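PDB 1K0D: URE2 protein from Saccharomyces cerevisiae, which represses nitrogen-utilisation genes by retaining phosphorylated GATA activators in the cytoplasm and, as a glutathione S-transferase relative, reduces peroxides with glutathione. Local coordinates for residues B[18-26]-B[43-52]; B[29-40]-B[214-225]. All blocks are in the same frame, centred on the assembly; numbering follows the deposited sequence.

Contact 1: B[18-26]-B[43-52]; sequences EGYTLFSHR and FHYNTIFLDF. With GSH (glutathione), chain F.
With CG trans to the carbonyl carbon in both residues, chi1 -67° in Arg26 and -63° in Phe49, the arginine chain is led over the Phe49 ring just where two parallel strands end. These strands, 20-24 and 45-49, are the paired strands of the beta-alpha-beta unit of the thioredoxin-like, glutathione-binding domain. Their ladder alternates donors and acceptors: Leu22 N gives a nearly straight bond to Asn46 O, and Leu22 O receives Ile48 N at 2.7 Å. Ser24 N to Ile48 O and Leu50 N to Ser24 O carry it onward, whereas the Tyr20 N to His44 O bond at the start is weak.

On one face of the pair, Ile48 runs beside Phe23, its CD1 3.7 Å from Phe23 CE2, and helix 7-11 touches Ile48. On the other, Leu22 packs against helix 29-40. Beyond the strands, His25 CD2 meets Phe52 CD1 at 3.6 Å, and the Phe52 ring borders glutathione. The Arg26 guanidinium lies flat on Phe49, planes 25° apart, with Thr47 CG2 over the opposite face of the ring; nearer the backbone, Arg26 CG makes a CH-pi contact 3.8 Å from the ring centroid.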
loop_
_atom_site.group_PDB
_atom_site.type_symbol
_atom_site.label_atom_id
_atom_site.label_comp_id
_atom_site.label_asym_id
_atom_site.label_seq_id
_atom_site.Cartn_x
_atom_site.Cartn_y
_atom_site.Cartn_z
ATOM N N GLU B 18 20.364 19.163 -3.964
ATOM C CA GLU B 18 20.047 18.542 -2.685
ATOM C C GLU B 18 18.591 18.802 -2.343
ATOM O O GLU B 18 17.866 19.416 -3.121
ATOM C CB GLU B 18 20.939 19.104 -1.577
ATOM C CG GLU B 18 20.594 20.526 -1.159
ATOM C CD GLU B 18 21.390 20.981 0.052
ATOM O OE1 GLU B 18 21.157 22.111 0.536
ATOM O OE2 GLU B 18 22.251 20.205 0.519
ATOM N N GLY B 19 18.163 18.337 -1.175
ATOM C CA GLY B 19 16.785 18.546 -0.775
ATOM C C GLY B 19 15.804 17.631 -1.486
ATOM O O GLY B 19 16.198 16.649 -2.121
ATOM N N TYR B 20 14.520 17.955 -1.381
ATOM C CA TYR B 20 13.480 17.148 -2.003
ATOM C C TYR B 20 12.453 17.992 -2.735
ATOM O O TYR B 20 12.154 19.108 -2.332
ATOM C CB TYR B 20 12.753 16.309 -0.944
ATOM C CG TYR B 20 13.676 15.490 -0.084
ATOM C CD1 TYR B 20 14.440 16.094 0.915
ATOM C CD2 TYR B 20 13.831 14.117 -0.298
ATOM C CE1 TYR B 20 15.338 15.358 1.677
ATOM C CE2 TYR B 20 14.728 13.369 0.462
ATOM C CZ TYR B 20 15.480 13.999 1.445
ATOM O OH TYR B 20 16.393 13.285 2.185
ATOM N N THR B 21 11.917 17.442 -3.818
ATOM C CA THR B 21 10.890 18.119 -4.588
ATOM C C THR B 21 9.681 17.202 -4.507
ATOM O O THR B 21 9.767 16.010 -4.818
ATOM C CB THR B 21 11.292 18.294 -6.072
ATOM O OG1 THR B 21 12.492 19.075 -6.159
ATOM C CG2 THR B 21 10.181 18.992 -6.844
ATOM N N LEU B 22 8.558 17.747 -4.073
ATOM C CA LEU B 22 7.349 16.951 -3.955
ATOM C C LEU B 22 6.315 17.337 -4.999
ATOM O O LEU B 22 5.955 18.507 -5.118
ATOM C CB LEU B 22 6.744 17.117 -2.560
ATOM C CG LEU B 22 5.336 16.550 -2.345
ATOM C CD1 LEU B 22 5.369 15.027 -2.476
ATOM C CD2 LEU B 22 4.820 16.960 -0.960
ATOM N N PHE B 23 5.857 16.355 -5.767
ATOM C CA PHE B 23 4.821 16.603 -6.757
ATOM C C PHE B 23 3.514 16.217 -6.104
ATOM O O PHE B 23 3.389 15.125 -5.564
ATOM C CB PHE B 23 5.043 15.770 -8.010
ATOM C CG PHE B 23 6.205 16.226 -8.824
ATOM C CD1 PHE B 23 7.471 15.707 -8.600
ATOM C CD2 PHE B 23 6.036 17.193 -9.807
ATOM C CE1 PHE B 23 8.561 16.142 -9.350
ATOM C CE2 PHE B 23 7.114 17.635 -10.558
ATOM C CZ PHE B 23 8.382 17.108 -10.330
ATOM N N SER B 24 2.541 17.120 -6.149
ATOM C CA SER B 24 1.252 16.873 -5.522
ATOM C C SER B 24 0.149 17.672 -6.212
ATOM O O SER B 24 0.297 18.104 -7.357
ATOM C CB SER B 24 1.336 17.275 -4.045
ATOM O OG SER B 24 0.113 17.043 -3.370
ATOM N N HIS B 25 -0.961 17.846 -5.504
ATOM C CA HIS B 25 -2.095 18.616 -5.998
ATOM C C HIS B 25 -2.696 19.311 -4.782
ATOM O O HIS B 25 -2.766 18.726 -3.705
ATOM C CB HIS B 25 -3.125 17.702 -6.660
ATOM C CG HIS B 25 -4.229 18.441 -7.347
ATOM N ND1 HIS B 25 -5.246 19.069 -6.659
ATOM C CD2 HIS B 25 -4.464 18.672 -8.661
ATOM C CE1 HIS B 25 -6.060 19.653 -7.521
ATOM N NE2 HIS B 25 -5.608 19.429 -8.742
ATOM N N ARG B 26 -3.130 20.555 -4.954
ATOM C CA ARG B 26 -3.678 21.331 -3.847
ATOM C C ARG B 26 -4.738 20.649 -2.996
ATOM O O ARG B 26 -4.898 20.989 -1.831
ATOM C CB ARG B 26 -4.195 22.681 -4.360
ATOM C CG ARG B 26 -3.068 23.588 -4.861
ATOM C CD ARG B 26 -3.558 24.965 -5.286
ATOM N NE ARG B 26 -2.459 25.801 -5.769
ATOM C CZ ARG B 26 -1.871 25.662 -6.955
ATOM N NH1 ARG B 26 -0.873 26.466 -7.300
ATOM N NH2 ARG B 26 -2.289 24.732 -7.805
ATOM N N PHE B 43 12.842 17.523 6.973
ATOM C CA PHE B 43 13.360 17.500 5.614
ATOM C C PHE B 43 12.867 18.735 4.862
ATOM O O PHE B 43 11.671 19.035 4.842
ATOM C CB PHE B 43 12.918 16.214 4.901
ATOM C CG PHE B 43 13.662 14.971 5.357
ATOM C CD1 PHE B 43 12.980 13.774 5.586
ATOM C CD2 PHE B 43 15.043 14.991 5.537
ATOM C CE1 PHE B 43 13.662 12.614 5.989
ATOM C CE2 PHE B 43 15.735 13.833 5.940
ATOM C CZ PHE B 43 15.036 12.644 6.165
ATOM N N HIS B 44 13.801 19.459 4.255
ATOM C CA HIS B 44 13.468 20.667 3.510
ATOM C C HIS B 44 13.052 20.299 2.088
ATOM O O HIS B 44 13.790 19.629 1.371
ATOM C CB HIS B 44 14.670 21.615 3.518
ATOM C CG HIS B 44 15.017 22.125 4.886
ATOM N ND1 HIS B 44 14.226 23.027 5.566
ATOM C CD2 HIS B 44 16.041 21.820 5.720
ATOM C CE1 HIS B 44 14.747 23.254 6.759
ATOM N NE2 HIS B 44 15.848 22.534 6.879
ATOM N N TYR B 45 11.867 20.743 1.686
ATOM C CA TYR B 45 11.350 20.401 0.367
ATOM C C TYR B 45 10.610 21.522 -0.353
ATOM O O TYR B 45 10.221 22.516 0.248
ATOM C CB TYR B 45 10.402 19.207 0.503
ATOM C CG TYR B 45 9.139 19.522 1.278
ATOM C CD1 TYR B 45 7.938 19.785 0.617
ATOM C CD2 TYR B 45 9.143 19.569 2.674
ATOM C CE1 TYR B 45 6.771 20.085 1.321
ATOM C CE2 TYR B 45 7.977 19.872 3.391
ATOM C CZ TYR B 45 6.798 20.128 2.703
ATOM O OH TYR B 45 5.643 20.436 3.393
ATOM N N ASN B 46 10.419 21.327 -1.653
ATOM C CA ASN B 46 9.695 22.263 -2.509
ATOM C C ASN B 46 8.533 21.476 -3.105
ATOM O O ASN B 46 8.715 20.342 -3.560
ATOM C CB ASN B 46 10.589 22.762 -3.644
ATOM C CG ASN B 46 9.827 23.589 -4.668
ATOM O OD1 ASN B 46 10.278 23.765 -5.805
ATOM N ND2 ASN B 46 8.668 24.108 -4.268
ATOM N N THR B 47 7.343 22.068 -3.097
ATOM C CA THR B 47 6.171 21.399 -3.642
ATOM C C THR B 47 5.742 21.968 -4.990
ATOM O O THR B 47 5.650 23.181 -5.168
ATOM C CB THR B 47 4.961 21.499 -2.690
ATOM O OG1 THR B 47 5.309 20.966 -1.408
ATOM C CG2 THR B 47 3.781 20.708 -3.249
ATOM N N ILE B 48 5.487 21.080 -5.943
ATOM C CA ILE B 48 5.024 21.494 -7.257
ATOM C C ILE B 48 3.613 20.951 -7.418
ATOM O O ILE B 48 3.398 19.735 -7.370
ATOM C CB ILE B 48 5.899 20.924 -8.388
ATOM C CG1 ILE B 48 7.312 21.498 -8.297
ATOM C CG2 ILE B 48 5.264 21.244 -9.737
ATOM C CD1 ILE B 48 8.251 20.999 -9.397
ATOM N N PHE B 49 2.645 21.845 -7.582
ATOM C CA PHE B 49 1.272 21.403 -7.757
ATOM C C PHE B 49 1.000 21.179 -9.237
ATOM O O PHE B 49 0.946 22.129 -10.020
ATOM C CB PHE B 49 0.285 22.428 -7.186
ATOM C CG PHE B 49 0.419 22.632 -5.701
ATOM C CD1 PHE B 49 1.253 23.624 -5.192
ATOM C CD2 PHE B 49 -0.255 21.804 -4.810
ATOM C CE1 PHE B 49 1.418 23.789 -3.815
ATOM C CE2 PHE B 49 -0.097 21.958 -3.432
ATOM C CZ PHE B 49 0.743 22.954 -2.935
ATOM N N LEU B 50 0.849 19.913 -9.614
ATOM C CA LEU B 50 0.571 19.557 -10.995
ATOM C C LEU B 50 -0.851 19.953 -11.363
ATOM O O LEU B 50 -1.801 19.648 -10.643
ATOM C CB LEU B 50 0.748 18.049 -11.212
ATOM C CG LEU B 50 2.166 17.482 -11.134
ATOM C CD1 LEU B 50 2.132 15.976 -11.336
ATOM C CD2 LEU B 50 3.034 18.138 -12.204
ATOM N N ASP B 51 -0.983 20.639 -12.492
ATOM C CA ASP B 51 -2.276 21.071 -12.996
ATOM C C ASP B 51 -2.785 19.960 -13.911
ATOM O O ASP B 51 -2.483 19.946 -15.108
ATOM C CB ASP B 51 -2.115 22.368 -13.791
ATOM C CG ASP B 51 -3.430 22.901 -14.315
ATOM O OD1 ASP B 51 -4.178 22.128 -14.949
ATOM O OD2 ASP B 51 -3.709 24.100 -14.100
ATOM N N PHE B 52 -3.548 19.026 -13.347
ATOM C CA PHE B 52 -4.076 17.914 -14.125
ATOM C C PHE B 52 -4.949 18.370 -15.292
ATOM O O PHE B 52 -4.995 17.710 -16.333
ATOM C CB PHE B 52 -4.843 16.943 -13.216
ATOM C CG PHE B 52 -3.946 16.070 -12.371
ATOM C CD1 PHE B 52 -3.178 16.618 -11.348
ATOM C CD2 PHE B 52 -3.832 14.706 -12.634
ATOM C CE1 PHE B 52 -2.306 15.823 -10.601
ATOM C CE2 PHE B 52 -2.961 13.904 -11.892
ATOM C CZ PHE B 52 -2.198 14.466 -10.875
HETATM N N1 GSH F . -2.136 4.706 -3.769
HETATM C CA1 GSH F . -1.612 6.022 -4.163
HETATM C C1 GSH F . -0.723 6.686 -3.067
HETATM O O11 GSH F . -0.950 6.429 -1.874
HETATM O O12 GSH F . 0.224 7.492 -3.483
HETATM C CB1 GSH F . -2.804 6.948 -4.545
HETATM C CG1 GSH F . -2.431 7.926 -5.699
HETATM C CD1 GSH F . -3.663 8.815 -6.051
HETATM O OE1 GSH F . -4.763 8.301 -6.317
HETATM N N2 GSH F . -3.424 10.143 -6.049
HETATM C CA2 GSH F . -4.491 11.116 -6.378
HETATM C C2 GSH F . -4.317 11.604 -7.839
HETATM O O2 GSH F . -3.208 11.634 -8.392
HETATM C CB2 GSH F . -4.398 12.341 -5.441
HETATM S SG2 GSH F . -4.884 11.973 -3.715
HETATM N N3 GSH F . -5.454 12.000 -8.484
HETATM C CA3 GSH F . -5.485 12.499 -9.881
HETATM C C3 GSH F . -6.071 11.439 -10.822
HETATM O O31 GSH F . -6.151 11.751 -12.022
HETATM O O32 GSH F . -6.438 10.331 -10.347
#

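Contact 2: B[29-40]-B[214-225]; sequences PNGFKVAIVLSE and IADLAFVPWNNV. With GSH (glutathione), chain F.
Pro221 fits as a knob into a hole on helix 29-40 formed by Pro29, Phe32, Lys33 and Ile36, and shows how a helix can be joined to a neighbouring domain without a single hydrogen bond between the two segments. Its CB sits 3.2 Å from Pro29 O, a carbonyl already engaged by Lys33 N within the helix, while CG lies against Lys33 CA and touches Ile36 CD1.

Lys33 can be followed outward from the helix. Its CB packs on Pro221 CG at 3.9 Å; CG then passes Ala218 CA, and CD comes alongside the Ala218 methyl. A bend at chi3 (-57°) turns the chain so that CE lies 3.6 Å from Ala218 O and at the edge of the Trp222 ring. At the tip, NZ hydrogen-bonds Ser87 OG and adds a weak bond to Asn30 OD1, linking two residues of the glutathione site.

Trp222 packs against the first turn of the helix. Pro29 CB stands over its six-membered ring in a CH-pi contact, 3.6 Å from the centroid and 20° off the normal. The Asn30 amide approaches the indole edge instead, its plane turned 63° from the ring, with ND2 3.4 Å from Trp222 CZ2; the same ND2 is 3.5 Å from CB1 of glutathione. Farther along, Ile36 meets Leu217 and Val220, and Val37 CG2 touches Ile214 CG2, while the Glu40 carboxylate turns to a salt bridge with Arg250. These contacts form part of the buried interface between the thioredoxin-like and all-helical domains of the glutathione S-transferase fold, with the glutathione site at the Pro29 end of the helix.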
loop_
_atom_site.group_PDB
_atom_site.type_symbol
_atom_site.label_atom_id
_atom_site.label_comp_id
_atom_site.label_asym_id
_atom_site.label_seq_id
_atom_site.Cartn_x
_atom_site.Cartn_y
_atom_site.Cartn_z
ATOM N N PRO B 29 -5.089 14.518 -0.531
ATOM C CA PRO B 29 -4.780 14.051 0.828
ATOM C C PRO B 29 -3.472 13.257 0.892
ATOM O O PRO B 29 -2.697 13.395 1.845
ATOM C CB PRO B 29 -5.996 13.206 1.184
ATOM C CG PRO B 29 -7.108 13.916 0.466
ATOM C CD PRO B 29 -6.486 14.207 -0.886
ATOM N N ASN B 30 -3.222 12.437 -0.125
ATOM C CA ASN B 30 -1.994 11.656 -0.158
ATOM C C ASN B 30 -0.780 12.562 -0.286
ATOM O O ASN B 30 0.312 12.213 0.157
ATOM C CB ASN B 30 -2.020 10.653 -1.307
ATOM C CG ASN B 30 -2.862 9.440 -0.988
ATOM O OD1 ASN B 30 -2.747 8.867 0.094
ATOM N ND2 ASN B 30 -3.716 9.039 -1.925
ATOM N N GLY B 31 -0.975 13.728 -0.893
ATOM C CA GLY B 31 0.120 14.665 -1.042
ATOM C C GLY B 31 0.467 15.238 0.316
ATOM O O GLY B 31 1.636 15.283 0.698
ATOM N N PHE B 32 -0.553 15.666 1.056
ATOM C CA PHE B 32 -0.333 16.225 2.382
ATOM C C PHE B 32 0.208 15.175 3.349
ATOM O O PHE B 32 0.868 15.517 4.328
ATOM C CB PHE B 32 -1.627 16.839 2.931
ATOM C CG PHE B 32 -2.064 18.074 2.191
ATOM C CD1 PHE B 32 -2.732 17.974 0.973
ATOM C CD2 PHE B 32 -1.761 19.339 2.687
ATOM C CE1 PHE B 32 -3.093 19.120 0.255
ATOM C CE2 PHE B 32 -2.115 20.492 1.983
ATOM C CZ PHE B 32 -2.783 20.383 0.762
ATOM N N LYS B 33 -0.068 13.900 3.076
ATOM C CA LYS B 33 0.426 12.828 3.933
ATOM C C LYS B 33 1.951 12.814 3.870
ATOM O O LYS B 33 2.618 12.603 4.879
ATOM C CB LYS B 33 -0.100 11.465 3.477
ATOM C CG LYS B 33 0.356 10.316 4.373
ATOM C CD LYS B 33 0.259 8.962 3.685
ATOM C CE LYS B 33 -1.146 8.671 3.206
ATOM N NZ LYS B 33 -1.189 7.369 2.464
ATOM N N VAL B 34 2.499 13.044 2.679
ATOM C CA VAL B 34 3.946 13.058 2.511
ATOM C C VAL B 34 4.511 14.370 3.054
ATOM O O VAL B 34 5.550 14.378 3.696
ATOM C CB VAL B 34 4.353 12.893 1.016
ATOM C CG1 VAL B 34 5.846 13.084 0.865
ATOM C CG2 VAL B 34 3.968 11.485 0.513
ATOM N N ALA B 35 3.816 15.476 2.795
ATOM C CA ALA B 35 4.260 16.781 3.277
ATOM C C ALA B 35 4.391 16.736 4.797
ATOM O O ALA B 35 5.360 17.235 5.360
ATOM C CB ALA B 35 3.262 17.867 2.863
ATOM N N ILE B 36 3.418 16.119 5.455
ATOM C CA ILE B 36 3.441 15.997 6.906
ATOM C C ILE B 36 4.687 15.265 7.421
ATOM O O ILE B 36 5.368 15.751 8.325
ATOM C CB ILE B 36 2.180 15.265 7.412
ATOM C CG1 ILE B 36 0.972 16.205 7.319
ATOM C CG2 ILE B 36 2.390 14.781 8.844
ATOM C CD1 ILE B 36 -0.330 15.567 7.702
ATOM N N VAL B 37 4.994 14.107 6.846
ATOM C CA VAL B 37 6.164 13.352 7.298
ATOM C C VAL B 37 7.452 14.081 6.944
ATOM O O VAL B 37 8.418 14.066 7.703
ATOM C CB VAL B 37 6.178 11.936 6.693
ATOM C CG1 VAL B 37 7.472 11.204 7.076
ATOM C CG2 VAL B 37 4.961 11.175 7.193
ATOM N N LEU B 38 7.457 14.708 5.777
ATOM C CA LEU B 38 8.605 15.479 5.314
ATOM C C LEU B 38 8.852 16.599 6.349
ATOM O O LEU B 38 9.986 16.860 6.764
ATOM C CB LEU B 38 8.260 16.086 3.944
ATOM C CG LEU B 38 9.173 16.038 2.710
ATOM C CD1 LEU B 38 10.011 14.767 2.646
ATOM C CD2 LEU B 38 8.280 16.160 1.471
ATOM N N SER B 39 7.771 17.250 6.772
ATOM C CA SER B 39 7.880 18.333 7.733
ATOM C C SER B 39 8.263 17.854 9.127
ATOM O O SER B 39 9.128 18.444 9.764
ATOM C CB SER B 39 6.571 19.121 7.785
ATOM O OG SER B 39 6.578 20.014 8.881
ATOM N N GLU B 40 7.632 16.781 9.599
ATOM C CA GLU B 40 7.932 16.247 10.925
ATOM C C GLU B 40 9.391 15.803 11.070
ATOM O O GLU B 40 9.986 15.938 12.139
ATOM C CB GLU B 40 7.006 15.065 11.245
ATOM C CG GLU B 40 5.643 15.450 11.832
ATOM C CD GLU B 40 5.724 15.969 13.280
ATOM O OE1 GLU B 40 4.686 16.422 13.813
ATOM O OE2 GLU B 40 6.819 15.919 13.887
ATOM N N ILE B 214 4.536 6.978 11.711
ATOM C CA ILE B 214 3.909 7.280 10.434
ATOM C C ILE B 214 2.579 6.540 10.314
ATOM O O ILE B 214 1.745 6.889 9.486
ATOM C CB ILE B 214 4.817 6.897 9.243
ATOM C CG1 ILE B 214 5.298 5.446 9.387
ATOM C CG2 ILE B 214 5.986 7.875 9.155
ATOM C CD1 ILE B 214 6.197 4.975 8.248
ATOM N N ALA B 215 2.375 5.524 11.151
ATOM C CA ALA B 215 1.128 4.764 11.124
ATOM C C ALA B 215 -0.029 5.655 11.555
ATOM O O ALA B 215 -1.139 5.541 11.034
ATOM C CB ALA B 215 1.225 3.562 12.052
ATOM N N ASP B 216 0.235 6.539 12.516
ATOM C CA ASP B 216 -0.792 7.452 13.014
ATOM C C ASP B 216 -0.977 8.612 12.043
ATOM O O ASP B 216 -2.096 8.955 11.667
ATOM C CB ASP B 216 -0.395 8.028 14.378
ATOM C CG ASP B 216 -0.125 6.962 15.414
ATOM O OD1 ASP B 216 -1.087 6.321 15.890
ATOM O OD2 ASP B 216 1.063 6.762 15.750
ATOM N N LEU B 217 0.133 9.216 11.641
ATOM C CA LEU B 217 0.106 10.368 10.741
ATOM C C LEU B 217 -0.541 10.120 9.373
ATOM O O LEU B 217 -1.163 11.020 8.809
ATOM C CB LEU B 217 1.530 10.905 10.550
ATOM C CG LEU B 217 2.206 11.495 11.800
ATOM C CD1 LEU B 217 3.672 11.804 11.515
ATOM C CD2 LEU B 217 1.476 12.773 12.217
ATOM N N ALA B 218 -0.398 8.906 8.847
ATOM C CA ALA B 218 -0.946 8.565 7.540
ATOM C C ALA B 218 -2.454 8.774 7.419
ATOM O O ALA B 218 -2.953 9.008 6.323
ATOM C CB ALA B 218 -0.599 7.109 7.186
ATOM N N PHE B 219 -3.176 8.681 8.533
ATOM C CA PHE B 219 -4.636 8.841 8.505
ATOM C C PHE B 219 -5.105 10.288 8.549
ATOM O O PHE B 219 -6.191 10.616 8.069
ATOM C CB PHE B 219 -5.290 8.103 9.681
ATOM C CG PHE B 219 -5.248 6.604 9.570
ATOM C CD1 PHE B 219 -4.151 5.887 10.043
ATOM C CD2 PHE B 219 -6.313 5.908 8.991
ATOM C CE1 PHE B 219 -4.113 4.497 9.944
ATOM C CE2 PHE B 219 -6.288 4.516 8.884
ATOM C CZ PHE B 219 -5.183 3.806 9.362
ATOM N N VAL B 220 -4.271 11.141 9.127
ATOM C CA VAL B 220 -4.576 12.552 9.304
ATOM C C VAL B 220 -5.174 13.330 8.129
ATOM O O VAL B 220 -6.215 13.963 8.279
ATOM C CB VAL B 220 -3.326 13.303 9.836
ATOM C CG1 VAL B 220 -3.529 14.799 9.752
ATOM C CG2 VAL B 220 -3.076 12.906 11.281
ATOM N N PRO B 221 -4.534 13.291 6.950
ATOM C CA PRO B 221 -5.078 14.035 5.808
ATOM C C PRO B 221 -6.486 13.620 5.414
ATOM O O PRO B 221 -7.281 14.445 4.974
ATOM C CB PRO B 221 -4.069 13.755 4.695
ATOM C CG PRO B 221 -2.796 13.496 5.448
ATOM C CD PRO B 221 -3.269 12.634 6.584
ATOM N N TRP B 222 -6.789 12.335 5.576
ATOM C CA TRP B 222 -8.100 11.811 5.212
ATOM C C TRP B 222 -9.170 12.007 6.270
ATOM O O TRP B 222 -10.334 12.253 5.942
ATOM C CB TRP B 222 -7.987 10.333 4.866
ATOM C CG TRP B 222 -7.098 10.083 3.698
ATOM C CD1 TRP B 222 -5.740 9.904 3.713
ATOM C CD2 TRP B 222 -7.497 10.026 2.327
ATOM N NE1 TRP B 222 -5.273 9.737 2.428
ATOM C CE2 TRP B 222 -6.331 9.809 1.560
ATOM C CE3 TRP B 222 -8.729 10.141 1.671
ATOM C CZ2 TRP B 222 -6.362 9.701 0.164
ATOM C CZ3 TRP B 222 -8.761 10.034 0.280
ATOM C CH2 TRP B 222 -7.583 9.815 -0.455
ATOM N N ASN B 223 -8.790 11.892 7.539
ATOM C CA ASN B 223 -9.762 12.076 8.612
ATOM C C ASN B 223 -10.468 13.423 8.443
ATOM O O ASN B 223 -11.517 13.665 9.037
ATOM C CB ASN B 223 -9.076 12.027 9.984
ATOM C CG ASN B 223 -8.434 10.684 10.273
ATOM O OD1 ASN B 223 -8.991 9.635 9.957
ATOM N ND2 ASN B 223 -7.261 10.712 10.899
ATOM N N ASN B 224 -9.889 14.288 7.619
ATOM C CA ASN B 224 -10.439 15.620 7.380
ATOM C C ASN B 224 -11.371 15.672 6.167
ATOM O O ASN B 224 -12.092 16.648 5.971
ATOM C CB ASN B 224 -9.288 16.615 7.168
ATOM C CG ASN B 224 -8.289 16.616 8.321
ATOM O OD1 ASN B 224 -7.194 17.175 8.208
ATOM N ND2 ASN B 224 -8.664 15.997 9.434
ATOM N N VAL B 225 -11.356 14.613 5.366
ATOM C CA VAL B 225 -12.158 14.541 4.148
ATOM C C VAL B 225 -13.446 13.733 4.274
ATOM O O VAL B 225 -14.402 13.951 3.526
ATOM C CB VAL B 225 -11.293 13.942 2.991
ATOM C CG1 VAL B 225 -12.154 13.553 1.800
ATOM C CG2 VAL B 225 -10.246 14.953 2.566
HETATM N N1 GSH F . -2.136 4.706 -3.769
HETATM C CA1 GSH F . -1.612 6.022 -4.163
HETATM C C1 GSH F . -0.723 6.686 -3.067
HETATM O O11 GSH F . -0.950 6.429 -1.874
HETATM O O12 GSH F . 0.224 7.492 -3.483
HETATM C CB1 GSH F . -2.804 6.948 -4.545
HETATM C CG1 GSH F . -2.431 7.926 -5.699
HETATM C CD1 GSH F . -3.663 8.815 -6.051
HETATM O OE1 GSH F . -4.763 8.301 -6.317
HETATM N N2 GSH F . -3.424 10.143 -6.049
HETATM C CA2 GSH F . -4.491 11.116 -6.378
HETATM C C2 GSH F . -4.317 11.604 -7.839
HETATM O O2 GSH F . -3.208 11.634 -8.392
HETATM C CB2 GSH F . -4.398 12.341 -5.441
HETATM S SG2 GSH F . -4.884 11.973 -3.715
HETATM N N3 GSH F . -5.454 12.000 -8.484
HETATM C CA3 GSH F . -5.485 12.499 -9.881
HETATM C C3 GSH F . -6.071 11.439 -10.822
HETATM O O31 GSH F . -6.151 11.751 -12.022
HETATM O O32 GSH F . -6.438 10.331 -10.347
#

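Overall arrangement
Helix 29-40 is the element common to both contacts: it connects the two strands of contact 1 in a beta-alpha-beta unit and supplies one side of contact 2. Along the chain the segments alternate, 18-26, 29-40, 43-52 and 214-225, so the beta-alpha-beta unit is contiguous, and the partner of its helix comes from the C-terminal domain, 174 residues further on. The contact centres lie about 15 Å apart. Tyr45 packs on Leu38 and Ser24 on Gly31, bringing the sheet against the helix. Both contacts touch glutathione, through Phe52 in contact 1 and Pro29 and Asn30 in contact 2, so the site draws on the loop after strand 45-49 and on the start of helix 29-40, at the domain interface.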